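Local coordinates for mitogen-activated protein kinase kinase kinase 7 interacting protein 1 (Anopheles gambiae, PDB 2IRM) that has a PP2C-type phosphatase fold and probably acts as an adapter that associates with the kinase TAK1 and triggers its autophosphorylation, at residues H197-L208 with F218-R227; V319-Y330 with F342-L350. All coordinates share one frame; numbering follows the deposited sequence.

How the interactions relate
Both contacts belong to one PPM-type phosphatase domain and show how elements of such a fold are joined in two different ways, one mainly polar and one mainly apolar. Interaction 1 ties a short helix and the turn before it to the loop that leads into strand 229-230, chiefly through charge and hydrogen bonds. Interaction 2 lays the long helix 311-334 on strand 344-354 and has no hydrogen bond between its two segments. The centres of interaction 1 and interaction 2 are about 21 Å apart, and the nearest atoms of interactions 1 and 2 about 5 Å, without touching. Helix 276-285 links them: R280 touches P222 and L223 of interaction 1 and pairs with D346 of interaction 2.

Interaction 1. Residues H197-L208 with F218-R227; sequences HNLLNAEEAARL and FEGVPLYSTR
The imidazole of H197 and the guanidinium of R227 lie almost parallel, their planes 10° apart, with R227 CD over the centre of the histidine ring in a CH-pi contact (3.5 Å from CD to the ring centroid). H197 CD2 in turn sits over one guanidinium face, toward its rim. At the edge of that group R227 NH2 makes a salt bridge to E204 OE1 (3.0 Å), approaching from above the carboxylate plane. R207 takes the same carboxylate side-on, NE to OE1 and NH2 to OE2, the bonds nearly straight; R207 NE and R227 NH2 meet OE1 from opposite faces. E204, R207 and R227 thus form a salt-bridge network that joins helix 202-209 to the loop before strand 229-230 in the PP2C-type domain. The backbone adds a secure bond, T226 N donating to H197 O (2.7 Å). The F218 ring receives L199 CD2 over one face, 3.7 Å from F218 CD1, and L208 CD1 obliquely, 3.8 Å from F218 CZ. Around this network, H197 ND1 is bonded to G173 N, R207 NH1 to P251 O and R227 NH1 to E255 O. H197 and R227 lean on strands 166-172 and 257-263, whereas L200 and L223 touch helix 276-285.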
loop_
_atom_site.group_PDB
_atom_site.type_symbol
_atom_site.label_atom_id
_atom_site.label_comp_id
_atom_site.label_asym_id
_atom_site.label_seq_id
_atom_site.Cartn_x
_atom_site.Cartn_y
_atom_site.Cartn_z
ATOM N N HIS A 197 -6.920 3.636 -4.155
ATOM C CA HIS A 197 -7.617 2.790 -5.106
ATOM C C HIS A 197 -8.366 1.704 -4.368
ATOM O O HIS A 197 -8.012 0.531 -4.462
ATOM C CB HIS A 197 -6.664 2.202 -6.138
ATOM C CG HIS A 197 -6.036 3.227 -7.031
ATOM N ND1 HIS A 197 -4.682 3.262 -7.284
ATOM C CD2 HIS A 197 -6.576 4.262 -7.717
ATOM C CE1 HIS A 197 -4.415 4.272 -8.095
ATOM N NE2 HIS A 197 -5.548 4.894 -8.375
ATOM N N ASN A 198 -9.409 2.122 -3.645
ATOM C CA ASN A 198 -10.307 1.250 -2.892
ATOM C C ASN A 198 -11.650 1.929 -2.637
ATOM O O ASN A 198 -11.909 3.023 -3.144
ATOM C CB ASN A 198 -9.680 0.884 -1.562
ATOM C CG ASN A 198 -9.170 2.086 -0.824
ATOM O OD1 ASN A 198 -8.019 2.106 -0.386
ATOM N ND2 ASN A 198 -10.010 3.109 -0.689
ATOM N N LEU A 199 -12.501 1.304 -1.830
ATOM C CA LEU A 199 -13.843 1.842 -1.650
ATOM C C LEU A 199 -13.918 3.116 -0.805
ATOM O O LEU A 199 -14.975 3.736 -0.719
ATOM C CB LEU A 199 -14.776 0.766 -1.115
ATOM C CG LEU A 199 -15.632 0.049 -2.153
ATOM C CD1 LEU A 199 -15.054 0.157 -3.548
ATOM C CD2 LEU A 199 -15.840 -1.404 -1.760
ATOM N N LEU A 200 -12.806 3.513 -0.191
ATOM C CA LEU A 200 -12.734 4.813 0.473
ATOM C C LEU A 200 -12.821 5.944 -0.538
ATOM O O LEU A 200 -13.066 7.083 -0.158
ATOM C CB LEU A 200 -11.421 4.996 1.231
ATOM C CG LEU A 200 -11.009 4.107 2.399
ATOM C CD1 LEU A 200 -9.572 4.415 2.783
ATOM C CD2 LEU A 200 -11.924 4.324 3.566
ATOM N N ASN A 201 -12.596 5.631 -1.813
ATOM C CA ASN A 201 -12.599 6.624 -2.878
ATOM C C ASN A 201 -13.823 6.501 -3.787
ATOM O O ASN A 201 -13.925 5.581 -4.608
ATOM C CB ASN A 201 -11.288 6.505 -3.657
ATOM C CG ASN A 201 -11.256 7.334 -4.925
ATOM O OD1 ASN A 201 -10.429 7.075 -5.799
ATOM N ND2 ASN A 201 -12.129 8.336 -5.033
ATOM N N ALA A 202 -14.747 7.447 -3.632
ATOM C CA ALA A 202 -16.040 7.416 -4.322
ATOM C C ALA A 202 -15.921 7.106 -5.811
ATOM O O ALA A 202 -16.723 6.342 -6.355
ATOM C CB ALA A 202 -16.795 8.718 -4.106
ATOM N N GLU A 203 -14.915 7.689 -6.464
ATOM C CA GLU A 203 -14.673 7.450 -7.885
ATOM C C GLU A 203 -14.505 5.949 -8.113
ATOM O O GLU A 203 -15.078 5.390 -9.057
ATOM C CB GLU A 203 -13.428 8.190 -8.368
ATOM C CG GLU A 203 -13.099 9.455 -7.602
ATOM C CD GLU A 203 -13.330 10.712 -8.408
ATOM O OE1 GLU A 203 -14.515 11.098 -8.599
ATOM O OE2 GLU A 203 -12.314 11.322 -8.832
ATOM N N GLU A 204 -13.742 5.293 -7.241
ATOM C CA GLU A 204 -13.623 3.842 -7.325
ATOM C C GLU A 204 -14.956 3.153 -7.026
ATOM O O GLU A 204 -15.342 2.223 -7.739
ATOM C CB GLU A 204 -12.485 3.308 -6.459
ATOM C CG GLU A 204 -11.118 3.547 -7.052
ATOM C CD GLU A 204 -10.930 2.860 -8.401
ATOM O OE1 GLU A 204 -11.171 3.484 -9.470
ATOM O OE2 GLU A 204 -10.536 1.685 -8.404
ATOM N N ALA A 205 -15.681 3.624 -6.014
ATOM C CA ALA A 205 -17.007 3.059 -5.753
ATOM C C ALA A 205 -17.875 3.146 -7.012
ATOM O O ALA A 205 -18.475 2.144 -7.438
ATOM C CB ALA A 205 -17.673 3.740 -4.584
ATOM N N ALA A 206 -17.898 4.329 -7.625
ATOM C CA ALA A 206 -18.687 4.568 -8.830
ATOM C C ALA A 206 -18.223 3.735 -10.014
ATOM O O ALA A 206 -19.025 3.408 -10.879
ATOM C CB ALA A 206 -18.663 6.021 -9.193
ATOM N N ARG A 207 -16.931 3.413 -10.068
ATOM C CA ARG A 207 -16.410 2.559 -11.143
ATOM C C ARG A 207 -17.025 1.178 -11.029
ATOM O O ARG A 207 -17.386 0.571 -12.037
ATOM C CB ARG A 207 -14.887 2.437 -11.096
ATOM C CG ARG A 207 -14.287 2.434 -12.465
ATOM C CD ARG A 207 -12.905 1.798 -12.613
ATOM N NE ARG A 207 -12.246 1.358 -11.393
ATOM C CZ ARG A 207 -12.032 0.074 -11.114
ATOM N NH1 ARG A 207 -12.436 -0.858 -11.969
ATOM N NH2 ARG A 207 -11.414 -0.288 -9.994
ATOM N N LEU A 208 -17.152 0.710 -9.785
ATOM C CA LEU A 208 -17.633 -0.626 -9.497
ATOM C C LEU A 208 -19.137 -0.701 -9.703
ATOM O O LEU A 208 -19.632 -1.565 -10.424
ATOM C CB LEU A 208 -17.230 -1.036 -8.091
ATOM C CG LEU A 208 -15.720 -1.250 -7.873
ATOM C CD1 LEU A 208 -15.415 -1.615 -6.439
ATOM C CD2 LEU A 208 -15.124 -2.315 -8.773
ATOM N N PHE A 218 -18.863 -6.651 -0.968
ATOM C CA PHE A 218 -17.596 -6.491 -0.248
ATOM C C PHE A 218 -17.690 -6.610 1.287
ATOM O O PHE A 218 -16.756 -6.230 1.995
ATOM C CB PHE A 218 -16.913 -5.176 -0.649
ATOM C CG PHE A 218 -16.550 -5.099 -2.100
ATOM C CD1 PHE A 218 -17.410 -4.501 -3.013
ATOM C CD2 PHE A 218 -15.350 -5.627 -2.561
ATOM C CE1 PHE A 218 -17.083 -4.427 -4.362
ATOM C CE2 PHE A 218 -15.019 -5.566 -3.904
ATOM C CZ PHE A 218 -15.894 -4.962 -4.809
ATOM N N GLU A 219 -18.802 -7.140 1.797
ATOM C CA GLU A 219 -18.920 -7.445 3.232
ATOM C C GLU A 219 -17.905 -8.514 3.585
ATOM O O GLU A 219 -17.634 -9.407 2.784
ATOM C CB GLU A 219 -20.325 -7.940 3.599
ATOM C CG GLU A 219 -21.431 -6.900 3.432
ATOM C CD GLU A 219 -22.706 -7.250 4.200
ATOM O OE1 GLU A 219 -22.618 -7.949 5.241
ATOM O OE2 GLU A 219 -23.803 -6.814 3.772
ATOM N N GLY A 220 -17.320 -8.417 4.769
ATOM C CA GLY A 220 -16.399 -9.450 5.228
ATOM C C GLY A 220 -15.022 -9.401 4.594
ATOM O O GLY A 220 -14.073 -9.948 5.154
ATOM N N VAL A 221 -14.905 -8.767 3.428
ATOM C CA VAL A 221 -13.595 -8.542 2.809
ATOM C C VAL A 221 -12.992 -7.204 3.254
ATOM O O VAL A 221 -13.470 -6.145 2.860
ATOM C CB VAL A 221 -13.570 -8.794 1.233
ATOM C CG1 VAL A 221 -14.959 -8.816 0.628
ATOM C CG2 VAL A 221 -12.661 -7.822 0.504
ATOM N N PRO A 222 -11.921 -7.270 4.073
ATOM C CA PRO A 222 -11.317 -6.138 4.793
ATOM C C PRO A 222 -11.312 -4.799 4.041
ATOM O O PRO A 222 -12.206 -3.986 4.274
ATOM C CB PRO A 222 -9.893 -6.636 5.098
ATOM C CG PRO A 222 -10.079 -8.114 5.319
ATOM C CD PRO A 222 -11.184 -8.528 4.343
ATOM N N LEU A 223 -10.330 -4.590 3.170
ATOM C CA LEU A 223 -10.133 -3.294 2.530
ATOM C C LEU A 223 -9.716 -3.459 1.073
ATOM O O LEU A 223 -8.660 -2.978 0.661
ATOM C CB LEU A 223 -9.087 -2.475 3.288
ATOM C CG LEU A 223 -9.180 -0.955 3.143
ATOM C CD1 LEU A 223 -7.795 -0.343 2.994
ATOM C CD2 LEU A 223 -10.065 -0.580 1.965
ATOM N N TYR A 224 -10.552 -4.140 0.297
ATOM C CA TYR A 224 -10.164 -4.607 -1.025
ATOM C C TYR A 224 -9.665 -3.465 -1.908
ATOM O O TYR A 224 -10.381 -2.494 -2.158
ATOM C CB TYR A 224 -11.342 -5.296 -1.682
ATOM C CG TYR A 224 -10.959 -6.205 -2.794
ATOM C CD1 TYR A 224 -10.405 -7.448 -2.527
ATOM C CD2 TYR A 224 -11.170 -5.839 -4.117
ATOM C CE1 TYR A 224 -10.052 -8.305 -3.544
ATOM C CE2 TYR A 224 -10.821 -6.692 -5.152
ATOM C CZ TYR A 224 -10.260 -7.920 -4.853
ATOM O OH TYR A 224 -9.903 -8.781 -5.856
ATOM N N SER A 225 -8.416 -3.566 -2.345
ATOM C CA SER A 225 -7.878 -2.594 -3.253
ATOM C C SER A 225 -8.475 -2.919 -4.605
ATOM O O SER A 225 -8.545 -4.078 -5.002
ATOM C CB SER A 225 -6.355 -2.659 -3.287
ATOM O OG SER A 225 -5.924 -3.890 -3.816
ATOM N N THR A 226 -8.914 -1.884 -5.302
ATOM C CA THR A 226 -9.633 -2.019 -6.552
ATOM C C THR A 226 -8.678 -1.803 -7.718
ATOM O O THR A 226 -9.085 -1.809 -8.888
ATOM C CB THR A 226 -10.732 -0.968 -6.601
ATOM O OG1 THR A 226 -10.138 0.311 -6.387
ATOM C CG2 THR A 226 -11.748 -1.207 -5.499
ATOM N N ARG A 227 -7.415 -1.562 -7.381
ATOM C CA ARG A 227 -6.312 -1.539 -8.339
ATOM C C ARG A 227 -5.118 -2.082 -7.587
ATOM O O ARG A 227 -5.044 -1.941 -6.366
ATOM C CB ARG A 227 -6.002 -0.121 -8.818
ATOM C CG ARG A 227 -7.053 0.495 -9.698
ATOM C CD ARG A 227 -6.646 1.863 -10.183
ATOM N NE ARG A 227 -7.828 2.680 -10.433
ATOM C CZ ARG A 227 -7.830 3.864 -11.041
ATOM N NH1 ARG A 227 -6.706 4.409 -11.489
ATOM N NH2 ARG A 227 -8.973 4.512 -11.207
#

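Interaction 2. Residues V319-Y330 with F342-L350; sequences VHRIVQAHHDTY and FNSRDDVTL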
loop_
_atom_site.group_PDB
_atom_site.type_symbol
_atom_site.label_atom_id
_atom_site.label_comp_id
_atom_site.label_asym_id
_atom_site.label_seq_id
_atom_site.Cartn_x
_atom_site.Cartn_y
_atom_site.Cartn_z
ATOM N N VAL A 319 3.290 4.331 15.305
ATOM C CA VAL A 319 2.758 3.030 14.936
ATOM C C VAL A 319 2.254 2.314 16.182
ATOM O O VAL A 319 1.117 1.848 16.224
ATOM C CB VAL A 319 3.803 2.179 14.193
ATOM C CG1 VAL A 319 3.444 0.701 14.243
ATOM C CG2 VAL A 319 3.908 2.641 12.763
ATOM N N HIS A 320 3.087 2.268 17.212
ATOM C CA HIS A 320 2.735 1.531 18.410
ATOM C C HIS A 320 1.468 2.063 19.091
ATOM O O HIS A 320 0.714 1.288 19.685
ATOM C CB HIS A 320 3.911 1.460 19.380
ATOM C CG HIS A 320 3.689 0.512 20.513
ATOM N ND1 HIS A 320 3.984 0.831 21.822
ATOM C CD2 HIS A 320 3.172 -0.739 20.537
ATOM C CE1 HIS A 320 3.678 -0.189 22.602
ATOM N NE2 HIS A 320 3.178 -1.154 21.848
ATOM N N ARG A 321 1.226 3.370 18.993
ATOM C CA ARG A 321 -0.021 3.955 19.488
ATOM C C ARG A 321 -1.204 3.352 18.750
ATOM O O ARG A 321 -2.073 2.729 19.361
ATOM C CB ARG A 321 -0.051 5.467 19.279
ATOM C CG ARG A 321 0.775 6.291 20.232
ATOM C CD ARG A 321 0.021 7.571 20.519
ATOM N NE ARG A 321 0.845 8.767 20.382
ATOM C CZ ARG A 321 0.375 10.011 20.440
ATOM N NH1 ARG A 321 -0.921 10.234 20.633
ATOM N NH2 ARG A 321 1.204 11.039 20.304
ATOM N N ILE A 322 -1.207 3.532 17.431
ATOM C CA ILE A 322 -2.314 3.144 16.570
ATOM C C ILE A 322 -2.723 1.698 16.749
ATOM O O ILE A 322 -3.897 1.412 16.942
ATOM C CB ILE A 322 -1.968 3.343 15.097
ATOM C CG1 ILE A 322 -1.754 4.816 14.790
ATOM C CG2 ILE A 322 -3.067 2.799 14.213
ATOM C CD1 ILE A 322 -1.033 5.044 13.471
ATOM N N VAL A 323 -1.759 0.787 16.679
ATOM C CA VAL A 323 -2.055 -0.649 16.708
ATOM C C VAL A 323 -2.815 -1.081 17.964
ATOM O O VAL A 323 -3.626 -2.013 17.920
ATOM C CB VAL A 323 -0.785 -1.502 16.549
ATOM C CG1 VAL A 323 -0.150 -1.251 15.200
ATOM C CG2 VAL A 323 0.209 -1.226 17.668
ATOM N N GLN A 324 -2.539 -0.400 19.075
ATOM C CA GLN A 324 -3.270 -0.627 20.307
ATOM C C GLN A 324 -4.494 0.273 20.414
ATOM O O GLN A 324 -5.460 -0.085 21.081
ATOM C CB GLN A 324 -2.368 -0.471 21.525
ATOM C CG GLN A 324 -1.540 -1.710 21.815
ATOM C CD GLN A 324 -1.357 -1.945 23.303
ATOM O OE1 GLN A 324 -2.260 -1.686 24.100
ATOM N NE2 GLN A 324 -0.183 -2.443 23.685
ATOM N N ALA A 325 -4.460 1.433 19.759
ATOM C CA ALA A 325 -5.671 2.228 19.578
ATOM C C ALA A 325 -6.652 1.390 18.773
ATOM O O ALA A 325 -7.863 1.478 18.962
ATOM C CB ALA A 325 -5.367 3.532 18.861
ATOM N N HIS A 326 -6.104 0.555 17.891
ATOM C CA HIS A 326 -6.886 -0.335 17.043
ATOM C C HIS A 326 -7.450 -1.498 17.847
ATOM O O HIS A 326 -8.634 -1.802 17.743
ATOM C CB HIS A 326 -6.039 -0.843 15.865
ATOM C CG HIS A 326 -6.831 -1.523 14.789
ATOM N ND1 HIS A 326 -6.905 -2.895 14.671
ATOM C CD2 HIS A 326 -7.575 -1.020 13.774
ATOM C CE1 HIS A 326 -7.661 -3.206 13.632
ATOM N NE2 HIS A 326 -8.081 -2.087 13.072
ATOM N N HIS A 327 -6.611 -2.138 18.654
ATOM C CA HIS A 327 -7.053 -3.294 19.417
ATOM C C HIS A 327 -7.924 -2.883 20.609
ATOM O O HIS A 327 -8.700 -3.693 21.119
ATOM C CB HIS A 327 -5.863 -4.150 19.852
ATOM C CG HIS A 327 -6.249 -5.405 20.573
ATOM N ND1 HIS A 327 -6.305 -5.486 21.948
ATOM C CD2 HIS A 327 -6.602 -6.627 20.109
ATOM C CE1 HIS A 327 -6.664 -6.708 22.300
ATOM N NE2 HIS A 327 -6.855 -7.419 21.203
ATOM N N ASP A 328 -7.807 -1.629 21.041
ATOM C CA ASP A 328 -8.724 -1.084 22.048
ATOM C C ASP A 328 -10.100 -0.868 21.444
ATOM O O ASP A 328 -11.105 -1.167 22.080
ATOM C CB ASP A 328 -8.215 0.236 22.628
ATOM C CG ASP A 328 -7.007 0.056 23.521
ATOM O OD1 ASP A 328 -6.810 -1.060 24.047
ATOM O OD2 ASP A 328 -6.254 1.038 23.694
ATOM N N THR A 329 -10.130 -0.343 20.219
ATOM C CA THR A 329 -11.375 -0.142 19.489
ATOM C C THR A 329 -12.068 -1.482 19.275
ATOM O O THR A 329 -13.286 -1.579 19.429
ATOM C CB THR A 329 -11.133 0.572 18.148
ATOM O OG1 THR A 329 -10.496 1.829 18.390
ATOM C CG2 THR A 329 -12.438 0.827 17.413
ATOM N N TYR A 330 -11.290 -2.511 18.946
ATOM C CA TYR A 330 -11.813 -3.877 18.867
ATOM C C TYR A 330 -12.307 -4.373 20.227
ATOM O O TYR A 330 -13.417 -4.894 20.339
ATOM C CB TYR A 330 -10.770 -4.846 18.289
ATOM C CG TYR A 330 -11.090 -6.318 18.506
ATOM C CD1 TYR A 330 -10.485 -7.038 19.536
ATOM C CD2 TYR A 330 -11.995 -6.990 17.683
ATOM C CE1 TYR A 330 -10.771 -8.388 19.741
ATOM C CE2 TYR A 330 -12.288 -8.341 17.884
ATOM C CZ TYR A 330 -11.671 -9.030 18.914
ATOM O OH TYR A 330 -11.945 -10.360 19.121
ATOM N N PHE A 342 -14.138 -5.287 12.251
ATOM C CA PHE A 342 -12.807 -5.862 12.052
ATOM C C PHE A 342 -12.475 -6.842 13.174
ATOM O O PHE A 342 -13.149 -6.872 14.208
ATOM C CB PHE A 342 -11.748 -4.753 11.986
ATOM C CG PHE A 342 -11.792 -3.801 13.150
ATOM C CD1 PHE A 342 -10.913 -3.948 14.213
ATOM C CD2 PHE A 342 -12.719 -2.763 13.189
ATOM C CE1 PHE A 342 -10.958 -3.072 15.299
ATOM C CE2 PHE A 342 -12.771 -1.885 14.259
ATOM C CZ PHE A 342 -11.891 -2.038 15.317
ATOM N N ASN A 343 -11.427 -7.633 12.967
ATOM C CA ASN A 343 -10.989 -8.620 13.946
ATOM C C ASN A 343 -9.526 -8.990 13.730
ATOM O O ASN A 343 -9.018 -9.959 14.302
ATOM C CB ASN A 343 -11.874 -9.866 13.874
ATOM C CG ASN A 343 -11.611 -10.705 12.641
ATOM O OD1 ASN A 343 -11.587 -11.928 12.718
ATOM N ND2 ASN A 343 -11.406 -10.054 11.496
ATOM N N SER A 344 -8.854 -8.211 12.889
ATOM C CA SER A 344 -7.470 -8.477 12.549
ATOM C C SER A 344 -6.696 -7.209 12.235
ATOM O O SER A 344 -7.230 -6.100 12.236
ATOM C CB SER A 344 -7.383 -9.452 11.364
ATOM O OG SER A 344 -7.585 -8.800 10.118
ATOM N N ARG A 345 -5.420 -7.409 11.955
ATOM C CA ARG A 345 -4.494 -6.346 11.632
ATOM C C ARG A 345 -3.589 -6.873 10.530
ATOM O O ARG A 345 -3.120 -8.021 10.583
ATOM C CB ARG A 345 -3.667 -5.999 12.873
ATOM C CG ARG A 345 -2.731 -4.818 12.723
ATOM C CD ARG A 345 -1.465 -5.048 13.522
ATOM N NE ARG A 345 -1.658 -4.787 14.939
ATOM C CZ ARG A 345 -0.737 -5.004 15.873
ATOM N NH1 ARG A 345 -1.012 -4.729 17.139
ATOM N NH2 ARG A 345 0.452 -5.500 15.553
ATOM N N ASP A 346 -3.369 -6.042 9.521
ATOM C CA ASP A 346 -2.389 -6.368 8.493
ATOM C C ASP A 346 -1.086 -5.740 8.932
ATOM O O ASP A 346 -1.049 -5.042 9.942
ATOM C CB ASP A 346 -2.833 -5.858 7.124
ATOM C CG ASP A 346 -4.149 -6.488 6.657
ATOM O OD1 ASP A 346 -4.361 -7.699 6.909
ATOM O OD2 ASP A 346 -4.972 -5.772 6.040
ATOM N N ASP A 347 -0.008 -6.000 8.207
ATOM C CA ASP A 347 1.271 -5.410 8.569
ATOM C C ASP A 347 1.164 -3.902 8.487
ATOM O O ASP A 347 0.818 -3.348 7.443
ATOM C CB ASP A 347 2.372 -5.929 7.666
ATOM C CG ASP A 347 2.510 -7.429 7.746
ATOM O OD1 ASP A 347 3.184 -7.903 8.687
ATOM O OD2 ASP A 347 1.935 -8.131 6.880
ATOM N N VAL A 348 1.401 -3.249 9.619
ATOM C CA VAL A 348 1.393 -1.796 9.678
ATOM C C VAL A 348 2.805 -1.316 9.380
ATOM O O VAL A 348 3.778 -1.834 9.951
ATOM C CB VAL A 348 0.937 -1.284 11.062
ATOM C CG1 VAL A 348 1.085 0.225 11.155
ATOM C CG2 VAL A 348 -0.502 -1.691 11.335
ATOM N N THR A 349 2.925 -0.350 8.477
ATOM C CA THR A 349 4.226 0.234 8.193
ATOM C C THR A 349 4.127 1.729 8.001
ATOM O O THR A 349 3.255 2.217 7.285
ATOM C CB THR A 349 4.909 -0.435 6.987
ATOM O OG1 THR A 349 5.296 -1.764 7.350
ATOM C CG2 THR A 349 6.159 0.334 6.557
ATOM N N LEU A 350 5.039 2.437 8.654
ATOM C CA LEU A 350 5.111 3.878 8.585
ATOM C C LEU A 350 6.518 4.346 8.189
ATOM O O LEU A 350 7.515 3.942 8.794
ATOM C CB LEU A 350 4.697 4.456 9.932
ATOM C CG LEU A 350 4.547 5.967 10.052
ATOM C CD1 LEU A 350 3.645 6.516 8.976
ATOM C CD2 LEU A 350 4.017 6.326 11.420
#
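A helix packed against a strand of the antiparallel sheet, as in the layered alpha-beta sandwich of PP2C phosphatases, is the element here: the 319-330 part of helix 311-334 and strand part 348-350 run in roughly opposite directions, their axes 9.6 Å apart at 151°. At one end the contact is aliphatic, V319 CG2 meeting L350 CB at 3.5 Å and V319 CG1 meeting V348 CG1, while V323 CG1 reaches V348 CG2 at 3.9 Å. In the middle, V323 CB lies over one face of the R345 guanidinium, toward its rim and 3.3 Å from NH1; R345 NH2 is held by I21 O on the adjoining strand 15-25. At the other end F342 lies against H326, T329 and Y330, its CE1 over one face of the H326 imidazole, toward the rim. The two ring planes are oblique, at 37°, and the imidazole is fixed on both nitrogens, ND1 by Y25 OH and NE2 by E284 OE1. Y330 CB comes within 3.5 Å of F342 CE1. T329 turns its OG1 back to A325 O, leaving CG2 anti to the backbone N (chi1 -58° for OG1), where it meets the F342 ring edge in plane, 3.6 Å from CZ.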